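Local coordinates for probable spore coat polysaccharide biosynthesis protein E (Chromobacterium violaceum ATCC 12472, PDB 3G8R), which probably acts in sialic acid-type sugar synthesis, perhaps as an N-acylneuraminate-9-phosphate synthase, here represented by its zinc-binding NeuB barrel and its SAF domain, at residues P6-E11 against F39-K44; A29-C34 against K88-K93; R280-T285 against D297-A302; G308-N313 against A331-A336. All coordinates share one frame; numbering follows the deposited sequence.

Contact 1 (P6-E11 against F39-K44); sequences PLFIFE and FDFGFK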
loop_
_atom_site.group_PDB
_atom_site.type_symbol
_atom_site.label_atom_id
_atom_site.label_comp_id
_atom_site.label_asym_id
_atom_site.label_seq_id
_atom_site.Cartn_x
_atom_site.Cartn_y
_atom_site.Cartn_z
ATOM N N PRO A 6 13.960 -4.032 7.139
ATOM C CA PRO A 6 13.174 -2.931 7.676
ATOM C C PRO A 6 13.828 -2.427 8.938
ATOM O O PRO A 6 14.370 -3.223 9.697
ATOM C CB PRO A 6 11.829 -3.578 8.017
ATOM C CG PRO A 6 11.744 -4.720 7.191
ATOM C CD PRO A 6 13.150 -5.246 7.000
ATOM N N LEU A 7 13.800 -1.124 9.161
ATOM C CA LEU A 7 14.335 -0.618 10.393
ATOM C C LEU A 7 13.248 0.044 11.206
ATOM O O LEU A 7 12.548 0.958 10.724
ATOM C CB LEU A 7 15.476 0.348 10.114
ATOM C CG LEU A 7 15.947 1.230 11.279
ATOM C CD1 LEU A 7 16.293 0.467 12.470
ATOM C CD2 LEU A 7 17.152 2.019 10.865
ATOM N N PHE A 8 13.108 -0.398 12.445
ATOM C CA PHE A 8 12.159 0.242 13.321
ATOM C C PHE A 8 12.864 1.045 14.379
ATOM O O PHE A 8 13.850 0.582 14.980
ATOM C CB PHE A 8 11.277 -0.777 13.996
ATOM C CG PHE A 8 10.380 -1.479 13.061
ATOM C CD1 PHE A 8 9.054 -1.111 12.961
ATOM C CD2 PHE A 8 10.865 -2.483 12.244
ATOM C CE1 PHE A 8 8.228 -1.726 12.080
ATOM C CE2 PHE A 8 10.024 -3.111 11.355
ATOM C CZ PHE A 8 8.706 -2.721 11.272
ATOM N N ILE A 9 12.327 2.237 14.634
ATOM C CA ILE A 9 12.901 3.157 15.592
ATOM C C ILE A 9 11.944 3.511 16.721
ATOM O O ILE A 9 10.777 3.867 16.505
ATOM C CB ILE A 9 13.380 4.434 14.920
ATOM C CG1 ILE A 9 14.338 4.117 13.777
ATOM C CG2 ILE A 9 14.088 5.288 15.929
ATOM C CD1 ILE A 9 14.690 5.331 12.939
ATOM N N PHE A 10 12.468 3.434 17.936
ATOM C CA PHE A 10 11.670 3.680 19.115
ATOM C C PHE A 10 12.075 4.973 19.742
ATOM O O PHE A 10 13.160 5.073 20.285
ATOM C CB PHE A 10 11.868 2.548 20.081
ATOM C CG PHE A 10 11.692 1.225 19.449
ATOM C CD1 PHE A 10 10.440 0.860 18.941
ATOM C CD2 PHE A 10 12.774 0.348 19.333
ATOM C CE1 PHE A 10 10.261 -0.351 18.343
ATOM C CE2 PHE A 10 12.607 -0.900 18.735
ATOM C CZ PHE A 10 11.353 -1.250 18.231
ATOM N N GLU A 11 11.184 5.951 19.645
ATOM C CA GLU A 11 11.425 7.293 20.144
ATOM C C GLU A 11 11.106 7.354 21.616
ATOM O O GLU A 11 9.976 7.114 22.006
ATOM C CB GLU A 11 10.528 8.276 19.403
ATOM C CG GLU A 11 10.463 9.645 20.010
ATOM C CD GLU A 11 11.613 10.533 19.598
ATOM O OE1 GLU A 11 12.753 10.313 20.083
ATOM O OE2 GLU A 11 11.362 11.471 18.808
ATOM N N PHE A 39 14.111 -7.872 12.160
ATOM C CA PHE A 39 14.230 -6.545 11.601
ATOM C C PHE A 39 15.435 -5.913 12.244
ATOM O O PHE A 39 16.050 -6.486 13.138
ATOM C CB PHE A 39 13.047 -5.690 12.015
ATOM C CG PHE A 39 11.712 -6.288 11.740
ATOM C CD1 PHE A 39 11.409 -6.826 10.497
ATOM C CD2 PHE A 39 10.711 -6.221 12.717
ATOM C CE1 PHE A 39 10.136 -7.348 10.244
ATOM C CE2 PHE A 39 9.432 -6.714 12.474
ATOM C CZ PHE A 39 9.142 -7.297 11.246
ATOM N N ASP A 40 15.738 -4.702 11.812
ATOM C CA ASP A 40 16.672 -3.851 12.536
ATOM C C ASP A 40 15.893 -2.968 13.458
ATOM O O ASP A 40 14.739 -2.673 13.218
ATOM C CB ASP A 40 17.469 -2.973 11.583
ATOM C CG ASP A 40 18.450 -3.753 10.800
ATOM O OD1 ASP A 40 18.735 -4.897 11.230
ATOM O OD2 ASP A 40 18.916 -3.229 9.761
ATOM N N PHE A 41 16.558 -2.515 14.497
ATOM C CA PHE A 41 15.916 -1.748 15.511
ATOM C C PHE A 41 16.891 -0.665 15.942
ATOM O O PHE A 41 18.089 -0.915 16.085
ATOM C CB PHE A 41 15.571 -2.644 16.723
ATOM C CG PHE A 41 14.539 -3.700 16.449
ATOM C CD1 PHE A 41 13.214 -3.354 16.204
ATOM C CD2 PHE A 41 14.883 -5.045 16.480
ATOM C CE1 PHE A 41 12.257 -4.325 15.984
ATOM C CE2 PHE A 41 13.935 -6.016 16.243
ATOM C CZ PHE A 41 12.623 -5.660 15.996
ATOM N N GLY A 42 16.338 0.529 16.158
ATOM C CA GLY A 42 17.046 1.665 16.726
ATOM C C GLY A 42 16.214 2.318 17.813
ATOM O O GLY A 42 14.997 2.301 17.764
ATOM N N PHE A 43 16.897 2.869 18.805
ATOM C CA PHE A 43 16.277 3.617 19.876
ATOM C C PHE A 43 16.681 5.080 19.776
ATOM O O PHE A 43 17.819 5.401 19.472
ATOM C CB PHE A 43 16.697 3.027 21.229
ATOM C CG PHE A 43 15.528 2.726 22.131
ATOM C CD1 PHE A 43 15.022 1.434 22.227
ATOM C CD2 PHE A 43 14.879 3.747 22.819
ATOM C CE1 PHE A 43 13.922 1.173 23.019
ATOM C CE2 PHE A 43 13.786 3.473 23.636
ATOM C CZ PHE A 43 13.313 2.197 23.739
ATOM N N LYS A 44 15.739 5.978 20.023
ATOM C CA LYS A 44 15.992 7.404 19.790
ATOM C C LYS A 44 15.828 8.312 21.022
ATOM O O LYS A 44 14.839 8.201 21.775
ATOM C CB LYS A 44 15.133 7.913 18.656
ATOM C CG LYS A 44 15.838 8.977 17.874
ATOM C CD LYS A 44 14.900 9.795 17.011
ATOM C CE LYS A 44 14.022 10.699 17.861
ATOM N NZ LYS A 44 13.600 11.976 17.153
#
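Phe10 meets Phe41 and Phe43 of the neighbouring strand, the three rings forming an aromatic cluster. Its CB sits over the centre of the Phe43 ring, 3.8 Å from the centroid, a CH-pi contact, while its CZ brings the ring edge within 3.5 Å of Phe41 CD1. The Phe10 and Phe41 planes are 22° apart, yet the rings are offset so far that they hardly overlap. Phe8 lays CE2 over one face of Phe39, 3.5 Å from Phe39 CD2; with CG anti to the carbonyl carbon (chi1 -67°), its ring is turned back toward Phe39, opposite Pro6. Large flat side chains suit this face, on which helices 21-33 and 242-259 pack. Leu7, Ile9, Asp40, Glu11 and Lys44 turn to the other face, where Gly42 has no side chain. Lys44 NZ forms a salt bridge with Glu11 OE2 at 2.8 Å, weak as a hydrogen bond; Thr97 OG1 also accepts from NZ, and Gln46 NE2 holds OE2. A parallel ladder runs from Asp40 N to Pro6 O (2.9 Å) through to Lys44 N to Phe10 O (2.7 Å). The side chain of Glu11 comes within about 4 Å of the zinc ion and of the His225 side chain (nearest atoms). This is the first beta-alpha-beta unit of a TIM barrel, its aromatic face toward the helices and the Glu11-Lys44 pair near the metal site at the strands' C-terminal ends.

Contact 2 (A29-C34 against K88-K93); sequences AIRESC and KANGFK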
loop_
_atom_site.group_PDB
_atom_site.type_symbol
_atom_site.label_atom_id
_atom_site.label_comp_id
_atom_site.label_asym_id
_atom_site.label_seq_id
_atom_site.Cartn_x
_atom_site.Cartn_y
_atom_site.Cartn_z
ATOM N N ALA A 29 12.148 -3.275 28.280
ATOM C CA ALA A 29 10.832 -3.821 27.965
ATOM C C ALA A 29 10.631 -3.777 26.453
ATOM O O ALA A 29 10.169 -4.746 25.846
ATOM C CB ALA A 29 9.729 -3.071 28.698
ATOM N N ILE A 30 11.026 -2.678 25.827
ATOM C CA ILE A 30 10.995 -2.670 24.392
ATOM C C ILE A 30 11.817 -3.818 23.808
ATOM O O ILE A 30 11.343 -4.457 22.875
ATOM C CB ILE A 30 11.323 -1.303 23.781
ATOM C CG1 ILE A 30 10.300 -0.247 24.226
ATOM C CG2 ILE A 30 11.338 -1.367 22.260
ATOM C CD1 ILE A 30 8.826 -0.624 24.118
ATOM N N ARG A 31 12.989 -4.153 24.357
ATOM C CA ARG A 31 13.692 -5.327 23.796
ATOM C C ARG A 31 12.861 -6.586 23.909
ATOM O O ARG A 31 12.820 -7.360 22.956
ATOM C CB ARG A 31 15.092 -5.600 24.331
ATOM C CG ARG A 31 15.660 -6.825 23.617
ATOM C CD ARG A 31 17.157 -6.900 23.595
ATOM N NE ARG A 31 17.699 -7.647 24.742
ATOM C CZ ARG A 31 18.240 -8.869 24.677
ATOM N NH1 ARG A 31 18.338 -9.515 23.515
ATOM N NH2 ARG A 31 18.691 -9.447 25.785
ATOM N N GLU A 32 12.202 -6.782 25.057
ATOM C CA GLU A 32 11.231 -7.875 25.249
ATOM C C GLU A 32 10.140 -7.911 24.170
ATOM O O GLU A 32 9.718 -8.986 23.740
ATOM C CB GLU A 32 10.563 -7.783 26.618
ATOM C CG GLU A 32 11.202 -8.664 27.658
ATOM C CD GLU A 32 10.396 -8.728 28.961
ATOM O OE1 GLU A 32 10.980 -8.413 30.029
ATOM O OE2 GLU A 32 9.185 -9.087 28.920
ATOM N N SER A 33 9.677 -6.743 23.733
ATOM C CA SER A 33 8.648 -6.708 22.719
ATOM C C SER A 33 9.167 -7.191 21.379
ATOM O O SER A 33 8.419 -7.836 20.617
ATOM C CB SER A 33 8.053 -5.323 22.591
ATOM O OG SER A 33 7.503 -4.940 23.829
ATOM N N CYS A 34 10.438 -6.907 21.091
ATOM C CA CYS A 34 11.044 -7.352 19.837
ATOM C C CYS A 34 11.288 -8.864 19.710
ATOM O O CYS A 34 11.783 -9.330 18.690
ATOM C CB CYS A 34 12.376 -6.652 19.647
ATOM S SG CYS A 34 12.263 -4.925 19.610
ATOM N N LYS A 88 22.702 0.405 23.312
ATOM C CA LYS A 88 23.663 -0.432 22.606
ATOM C C LYS A 88 23.817 -1.781 23.267
ATOM O O LYS A 88 23.880 -2.799 22.583
ATOM C CB LYS A 88 25.002 0.284 22.486
ATOM C CG LYS A 88 24.926 1.564 21.648
ATOM C CD LYS A 88 26.137 2.447 21.870
ATOM C CE LYS A 88 26.589 3.096 20.560
ATOM N NZ LYS A 88 27.994 3.597 20.638
ATOM N N ALA A 89 23.842 -1.788 24.596
ATOM C CA ALA A 89 23.861 -3.036 25.347
ATOM C C ALA A 89 22.823 -4.050 24.862
ATOM O O ALA A 89 23.116 -5.239 24.787
ATOM C CB ALA A 89 23.663 -2.764 26.792
ATOM N N ASN A 90 21.625 -3.576 24.511
ATOM C CA ASN A 90 20.523 -4.448 24.098
ATOM C C ASN A 90 20.511 -4.712 22.587
ATOM O O ASN A 90 19.726 -5.518 22.084
ATOM C CB ASN A 90 19.173 -3.869 24.535
ATOM C CG ASN A 90 19.025 -3.773 26.047
ATOM O OD1 ASN A 90 18.316 -4.562 26.656
ATOM N ND2 ASN A 90 19.674 -2.791 26.649
ATOM N N GLY A 91 21.372 -4.027 21.847
ATOM C CA GLY A 91 21.487 -4.307 20.428
ATOM C C GLY A 91 20.699 -3.322 19.605
ATOM O O GLY A 91 20.303 -3.618 18.472
ATOM N N PHE A 92 20.486 -2.138 20.143
ATOM C CA PHE A 92 19.796 -1.131 19.376
ATOM C C PHE A 92 20.787 -0.236 18.712
ATOM O O PHE A 92 21.753 0.172 19.339
ATOM C CB PHE A 92 18.915 -0.300 20.289
ATOM C CG PHE A 92 17.735 -1.050 20.820
ATOM C CD1 PHE A 92 16.732 -1.479 19.961
ATOM C CD2 PHE A 92 17.619 -1.317 22.174
ATOM C CE1 PHE A 92 15.634 -2.152 20.437
ATOM C CE2 PHE A 92 16.515 -2.004 22.665
ATOM C CZ PHE A 92 15.529 -2.429 21.806
ATOM N N LYS A 93 20.577 0.064 17.447
ATOM C CA LYS A 93 21.160 1.281 16.888
ATOM C C LYS A 93 20.810 2.486 17.799
ATOM O O LYS A 93 19.639 2.712 18.114
ATOM C CB LYS A 93 20.653 1.530 15.455
ATOM C CG LYS A 93 21.681 1.261 14.361
ATOM C CD LYS A 93 21.089 0.502 13.172
ATOM C CE LYS A 93 21.375 -1.026 13.251
ATOM N NZ LYS A 93 21.221 -1.751 11.919
#
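The Phe92 ring meets helix 21-33 with its edge: Arg31 N and CA lie near its plane, each 4.0 Å from Phe92 CZ, and Cys34 SG stands at the same rim, 4.4 Å from CE1. Ile30 CG2 comes in obliquely, 4.3 Å from Phe92 CZ. Further inward the ring packs edge-to-face with Phe43 and touches Phe41, which makes a phenylalanine apt here, since a rigid apolar disc can fill the seam between helix and sheet. The other flat groups are the Arg31 guanidinium and the Asn90 amide, whose planes stand 64° apart. Arg31 NE is 3.7 Å from Asn90 OD1, an oblique approach without a hydrogen bond; the amide's ND2 instead bonds to Glu86 O. In the TIM barrel, helix 21-33 precedes the second strand and helix 77-89 leads into the third, and the contact joins these two on the outer side of the barrel. Arg31 reaches across with CG anti to the backbone N (chi1 -179°), and its CD makes the closest approach, 3.3 Å from Asn90 O, while the residue as a whole stays solvent-exposed. Gly91, just after helix 77-89, closes it in a Schellman motif, its N bonded to Lys88 O at 2.9 Å. Glycine readily adopts the positive phi of 99°, and the turn redirects the chain so that the end of the Phe92 ring reaches helix 21-33.

Contact 3 (R280-T285 against D297-A302); sequences RGVFAT and DNVSFA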
loop_
_atom_site.group_PDB
_atom_site.type_symbol
_atom_site.label_atom_id
_atom_site.label_comp_id
_atom_site.label_asym_id
_atom_site.label_seq_id
_atom_site.Cartn_x
_atom_site.Cartn_y
_atom_site.Cartn_z
ATOM N N ARG A 280 -9.820 -24.762 -22.237
ATOM C CA ARG A 280 -10.554 -25.327 -23.350
ATOM C C ARG A 280 -9.583 -26.161 -24.198
ATOM O O ARG A 280 -8.571 -25.650 -24.683
ATOM C CB ARG A 280 -11.124 -24.174 -24.152
ATOM C CG ARG A 280 -12.599 -24.214 -24.342
ATOM C CD ARG A 280 -13.222 -22.838 -24.489
ATOM N NE ARG A 280 -12.432 -21.918 -25.307
ATOM C CZ ARG A 280 -12.893 -21.314 -26.389
ATOM N NH1 ARG A 280 -14.120 -21.547 -26.775
ATOM N NH2 ARG A 280 -12.132 -20.483 -27.084
ATOM N N GLY A 281 -9.866 -27.449 -24.360
ATOM C CA GLY A 281 -9.014 -28.319 -25.160
ATOM C C GLY A 281 -9.460 -28.282 -26.606
ATOM O O GLY A 281 -10.579 -27.864 -26.904
ATOM N N VAL A 282 -8.590 -28.729 -27.506
ATOM C CA VAL A 282 -8.881 -28.711 -28.913
ATOM C C VAL A 282 -9.218 -30.118 -29.315
ATOM O O VAL A 282 -8.406 -31.032 -29.120
ATOM C CB VAL A 282 -7.665 -28.260 -29.705
ATOM C CG1 VAL A 282 -7.966 -28.250 -31.203
ATOM C CG2 VAL A 282 -7.263 -26.943 -29.263
ATOM N N PHE A 283 -10.402 -30.293 -29.896
ATOM C CA PHE A 283 -10.860 -31.612 -30.329
ATOM C C PHE A 283 -11.048 -31.641 -31.821
ATOM O O PHE A 283 -11.449 -30.636 -32.410
ATOM C CB PHE A 283 -12.203 -31.966 -29.676
ATOM C CG PHE A 283 -12.129 -32.168 -28.185
ATOM C CD1 PHE A 283 -12.061 -33.447 -27.651
ATOM C CD2 PHE A 283 -12.126 -31.073 -27.309
ATOM C CE1 PHE A 283 -12.008 -33.642 -26.257
ATOM C CE2 PHE A 283 -12.072 -31.249 -25.914
ATOM C CZ PHE A 283 -12.020 -32.537 -25.384
ATOM N N ALA A 284 -10.783 -32.791 -32.434
ATOM C CA ALA A 284 -11.177 -32.985 -33.837
ATOM C C ALA A 284 -12.696 -33.154 -33.958
ATOM O O ALA A 284 -13.347 -33.813 -33.116
ATOM C CB ALA A 284 -10.445 -34.151 -34.469
ATOM N N THR A 285 -13.265 -32.530 -34.985
ATOM C CA THR A 285 -14.703 -32.627 -35.198
ATOM C C THR A 285 -15.034 -33.653 -36.295
ATOM O O THR A 285 -16.208 -33.969 -36.535
ATOM C CB THR A 285 -15.313 -31.271 -35.560
ATOM O OG1 THR A 285 -14.749 -30.817 -36.773
ATOM C CG2 THR A 285 -14.995 -30.264 -34.526
ATOM N N ASP A 297 -12.611 -25.736 -39.557
ATOM C CA ASP A 297 -13.450 -26.899 -39.794
ATOM C C ASP A 297 -12.496 -28.008 -39.422
ATOM O O ASP A 297 -11.304 -27.830 -39.581
ATOM C CB ASP A 297 -13.827 -27.002 -41.262
ATOM C CG ASP A 297 -13.856 -25.637 -41.966
ATOM O OD1 ASP A 297 -14.825 -24.855 -41.777
ATOM O OD2 ASP A 297 -12.902 -25.349 -42.720
ATOM N N ASN A 298 -12.979 -29.112 -38.885
ATOM C CA ASN A 298 -12.094 -30.184 -38.359
ATOM C C ASN A 298 -11.655 -30.137 -36.879
ATOM O O ASN A 298 -11.491 -31.211 -36.287
ATOM C CB ASN A 298 -10.965 -30.627 -39.346
ATOM C CG ASN A 298 -9.617 -29.991 -39.072
ATOM O OD1 ASN A 298 -9.486 -29.138 -38.208
ATOM N ND2 ASN A 298 -8.601 -30.398 -39.839
ATOM N N VAL A 299 -11.482 -28.943 -36.287
ATOM C CA VAL A 299 -11.356 -28.826 -34.820
ATOM C C VAL A 299 -12.429 -27.956 -34.174
ATOM O O VAL A 299 -12.993 -27.078 -34.807
ATOM C CB VAL A 299 -10.062 -28.167 -34.363
ATOM C CG1 VAL A 299 -8.857 -28.800 -34.982
ATOM C CG2 VAL A 299 -10.122 -26.671 -34.662
ATOM N N SER A 300 -12.645 -28.180 -32.882
ATOM C CA SER A 300 -13.480 -27.345 -32.049
ATOM C C SER A 300 -12.881 -27.243 -30.637
ATOM O O SER A 300 -12.015 -28.014 -30.249
ATOM C CB SER A 300 -14.903 -27.915 -31.994
ATOM O OG SER A 300 -14.980 -29.091 -31.188
ATOM N N PHE A 301 -13.354 -26.290 -29.861
ATOM C CA PHE A 301 -12.810 -26.108 -28.537
ATOM C C PHE A 301 -13.848 -26.470 -27.516
ATOM O O PHE A 301 -15.014 -26.164 -27.686
ATOM C CB PHE A 301 -12.354 -24.665 -28.341
ATOM C CG PHE A 301 -11.538 -24.159 -29.461
ATOM C CD1 PHE A 301 -10.313 -24.745 -29.769
ATOM C CD2 PHE A 301 -12.003 -23.150 -30.258
ATOM C CE1 PHE A 301 -9.557 -24.295 -30.828
ATOM C CE2 PHE A 301 -11.267 -22.713 -31.319
ATOM C CZ PHE A 301 -10.036 -23.274 -31.598
ATOM N N ALA A 302 -13.420 -27.090 -26.432
ATOM C CA ALA A 302 -14.341 -27.573 -25.439
ATOM C C ALA A 302 -13.514 -27.977 -24.276
ATOM O O ALA A 302 -12.336 -28.257 -24.429
ATOM C CB ALA A 302 -15.090 -28.745 -25.977
#
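Two short antiparallel strands, 281-284 and 299-302, form a ladder of the SAF domain, the antifreeze-like module that follows the barrel in NeuB-type synthases. Gly281 with Ala302 and Phe283 with Ser300 are hydrogen-bonded pairs; Val282 with Phe301 and Ala284 with Val299 are non-hydrogen-bonded. The bond from Phe283 N to Ser300 O is almost straight, 2.8 Å at 177°, while that from Gly281 N to Ala302 O is bent to 136° at the ladder's end. On one face Val282 CG2 meets the Phe301 ring at its edge, 3.8 Å from CD1; Val282 CG1 also packs on Val299 CB. Branched and aromatic side chains lie side by side here, with Trp315 packing edge-to-face against Phe301. Arg280 spreads its guanidinium over Phe301 CB, which lies 3.8 Å above the centre of that plane. The same group makes salt bridges to the second subunit, NH1 to Glu101 and NH2 to Asp124 of that chain, so each terminal nitrogen serves a different acid and the apolar CB supports a flat charged group at the dimer interface. On the other face the small Ala302 lets the Phe283 ring come close, its CE2 3.9 Å from Ala302 CB, and His55 of the second subunit stacks on that ring. At the end of the ladder, Asn298 takes a positive phi of 90° and offers its carbonyl to Thr285 N at 2.6 Å, from above the carbonyl plane. Thr285 CG2, anti to its own carbonyl carbon, then rests 3.5 Å from Ser300 CB.

Contact 4 (G308-N313 against A331-A336); sequences GQLTAN and APVMAA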
loop_
_atom_site.group_PDB
_atom_site.type_symbol
_atom_site.label_atom_id
_atom_site.label_comp_id
_atom_site.label_asym_id
_atom_site.label_seq_id
_atom_site.Cartn_x
_atom_site.Cartn_y
_atom_site.Cartn_z
ATOM N N GLY A 308 -1.653 -34.531 -22.707
ATOM C CA GLY A 308 -1.270 -33.169 -22.972
ATOM C C GLY A 308 -1.997 -32.963 -24.294
ATOM O O GLY A 308 -1.442 -33.062 -25.395
ATOM N N GLN A 309 -3.300 -32.769 -24.159
ATOM C CA GLN A 309 -4.135 -32.376 -25.250
ATOM C C GLN A 309 -3.736 -30.969 -25.567
ATOM O O GLN A 309 -3.333 -30.214 -24.675
ATOM C CB GLN A 309 -5.571 -32.384 -24.789
ATOM C CG GLN A 309 -6.546 -31.894 -25.811
ATOM C CD GLN A 309 -7.949 -32.185 -25.389
ATOM O OE1 GLN A 309 -8.193 -32.611 -24.253
ATOM N NE2 GLN A 309 -8.889 -31.961 -26.296
ATOM N N LEU A 310 -3.812 -30.628 -26.844
ATOM C CA LEU A 310 -3.546 -29.284 -27.261
ATOM C C LEU A 310 -4.747 -28.494 -26.739
ATOM O O LEU A 310 -5.883 -28.978 -26.787
ATOM C CB LEU A 310 -3.449 -29.234 -28.783
ATOM C CG LEU A 310 -3.329 -27.831 -29.383
ATOM C CD1 LEU A 310 -1.895 -27.459 -29.454
ATOM C CD2 LEU A 310 -3.962 -27.713 -30.745
ATOM N N THR A 311 -4.475 -27.310 -26.194
ATOM C CA THR A 311 -5.501 -26.413 -25.653
ATOM C C THR A 311 -5.668 -25.195 -26.537
ATOM O O THR A 311 -4.806 -24.882 -27.346
ATOM C CB THR A 311 -5.135 -25.914 -24.254
ATOM O OG1 THR A 311 -4.199 -24.845 -24.362
ATOM C CG2 THR A 311 -4.503 -27.008 -23.459
ATOM N N ALA A 312 -6.774 -24.495 -26.340
ATOM C CA ALA A 312 -7.162 -23.356 -27.147
ATOM C C ALA A 312 -6.170 -22.245 -26.944
ATOM O O ALA A 312 -5.886 -21.465 -27.865
ATOM C CB ALA A 312 -8.538 -22.900 -26.751
ATOM N N ASN A 313 -5.621 -22.193 -25.737
ATOM C CA ASN A 313 -4.540 -21.278 -25.431
ATOM C C ASN A 313 -3.310 -21.401 -26.328
ATOM O O ASN A 313 -2.351 -20.658 -26.166
ATOM C CB ASN A 313 -4.167 -21.422 -23.972
ATOM C CG ASN A 313 -5.320 -21.089 -23.065
ATOM O OD1 ASN A 313 -6.388 -21.726 -23.130
ATOM N ND2 ASN A 313 -5.135 -20.071 -22.226
ATOM N N ALA A 331 -12.058 -36.836 -31.176
ATOM C CA ALA A 331 -10.958 -37.141 -30.294
ATOM C C ALA A 331 -10.134 -35.924 -29.905
ATOM O O ALA A 331 -10.041 -34.944 -30.644
ATOM C CB ALA A 331 -10.071 -38.203 -30.905
ATOM N N PRO A 332 -9.521 -35.993 -28.732
ATOM C CA PRO A 332 -8.698 -34.886 -28.285
ATOM C C PRO A 332 -7.475 -34.834 -29.146
ATOM O O PRO A 332 -6.868 -35.863 -29.392
ATOM C CB PRO A 332 -8.330 -35.269 -26.848
ATOM C CG PRO A 332 -8.628 -36.737 -26.741
ATOM C CD PRO A 332 -9.685 -37.047 -27.717
ATOM N N VAL A 333 -7.125 -33.648 -29.615
ATOM C CA VAL A 333 -5.929 -33.480 -30.386
ATOM C C VAL A 333 -4.787 -33.423 -29.401
ATOM O O VAL A 333 -4.571 -32.415 -28.762
ATOM C CB VAL A 333 -5.931 -32.171 -31.131
ATOM C CG1 VAL A 333 -4.559 -31.927 -31.738
ATOM C CG2 VAL A 333 -7.000 -32.143 -32.185
HETATM N N MSE A 334 -4.055 -34.518 -29.282
HETATM C CA MSE A 334 -2.834 -34.569 -28.502
HETATM C C MSE A 334 -1.704 -33.829 -29.207
HETATM O O MSE A 334 -1.524 -33.968 -30.415
HETATM C CB MSE A 334 -2.466 -36.028 -28.306
HETATM C CG MSE A 334 -3.650 -36.863 -27.807
HETATM SE SE MSE A 334 -4.264 -36.270 -26.243
HETATM C CE MSE A 334 -2.741 -36.090 -25.390
ATOM N N ALA A 335 -0.953 -33.039 -28.441
ATOM C CA ALA A 335 0.069 -32.146 -28.986
ATOM C C ALA A 335 1.323 -32.895 -29.407
ATOM O O ALA A 335 2.085 -32.433 -30.256
ATOM C CB ALA A 335 0.412 -31.070 -27.988
ATOM N N ALA A 336 1.544 -34.064 -28.819
ATOM C CA ALA A 336 2.672 -34.891 -29.248
ATOM C C ALA A 336 2.449 -35.465 -30.660
ATOM O O ALA A 336 3.371 -36.030 -31.258
ATOM C CB ALA A 336 2.940 -36.001 -28.239
#
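Gln309 and Met334 bring their backbones together in a single bridge, with CA atoms 4.1 Å apart. Hydrogen bonds flank it: Leu310 N donates to Val333 O at 2.7 Å, and Ala335 N to Gly308 O at 3.1 Å. Both are nearly straight, at 175° and 178°, though neither segment forms a regular strand here. A cis peptide bond precedes Gly308 and Ala335 begins a 3-10 turn; the chains run together only briefly. Met334, present as selenomethionine, starts away from the other segment but bends at chi2 and chi3, and its CE comes back to lie 3.3 Å from Gly308 N; a long flexible chain can fold over a residue that has no side chain. Gln309 is extended, its CG anti to the backbone N (chi1 176°), and crosses the proline at about a right angle, with NE2 and CD each 3.4 Å from Pro332 CB. The apolar ring of Pro332 thus packs against the amide, whose polar ends are satisfied by others: NE2 bonds to Val282 O, and OE1 accepts from Val306 N. The buried amide therefore links strand 281-284 to the loop at Val306. Leu310 CB touches Val333 CG1 at 4.1 Å and Ala335 CB at 4.3 Å, and both Leu310 and Val333 also pack on Val282, forming a small apolar core. Here two irregular loops, joined by isolated backbone bonds, lie against the short strand 281-284, as suits the compact antifreeze-like SAF fold.

In the fold
From the N terminus, contact 1 closes the loop that holds helix 21-33, bringing the first two barrel strands side by side. Contact 2, spanning 53 residues, crosses it, since 29-34 falls between 6-11 and 39-44; the two touch where Phe41 and Phe43 share backbone hydrogen bonds with Lys93 of the third strand, so outer helices and strands join one wall. Contacts 3 and 4 follow in series in the SAF domain, closing loops of eleven and seventeen residues. Their centres lie 9 Å apart, and backbone bonds from Arg280 and Val282 to Ala312 and Leu310 unite them. About 61 Å separates the centres of contacts 1 and 3, and the SAF pair meets the second subunit.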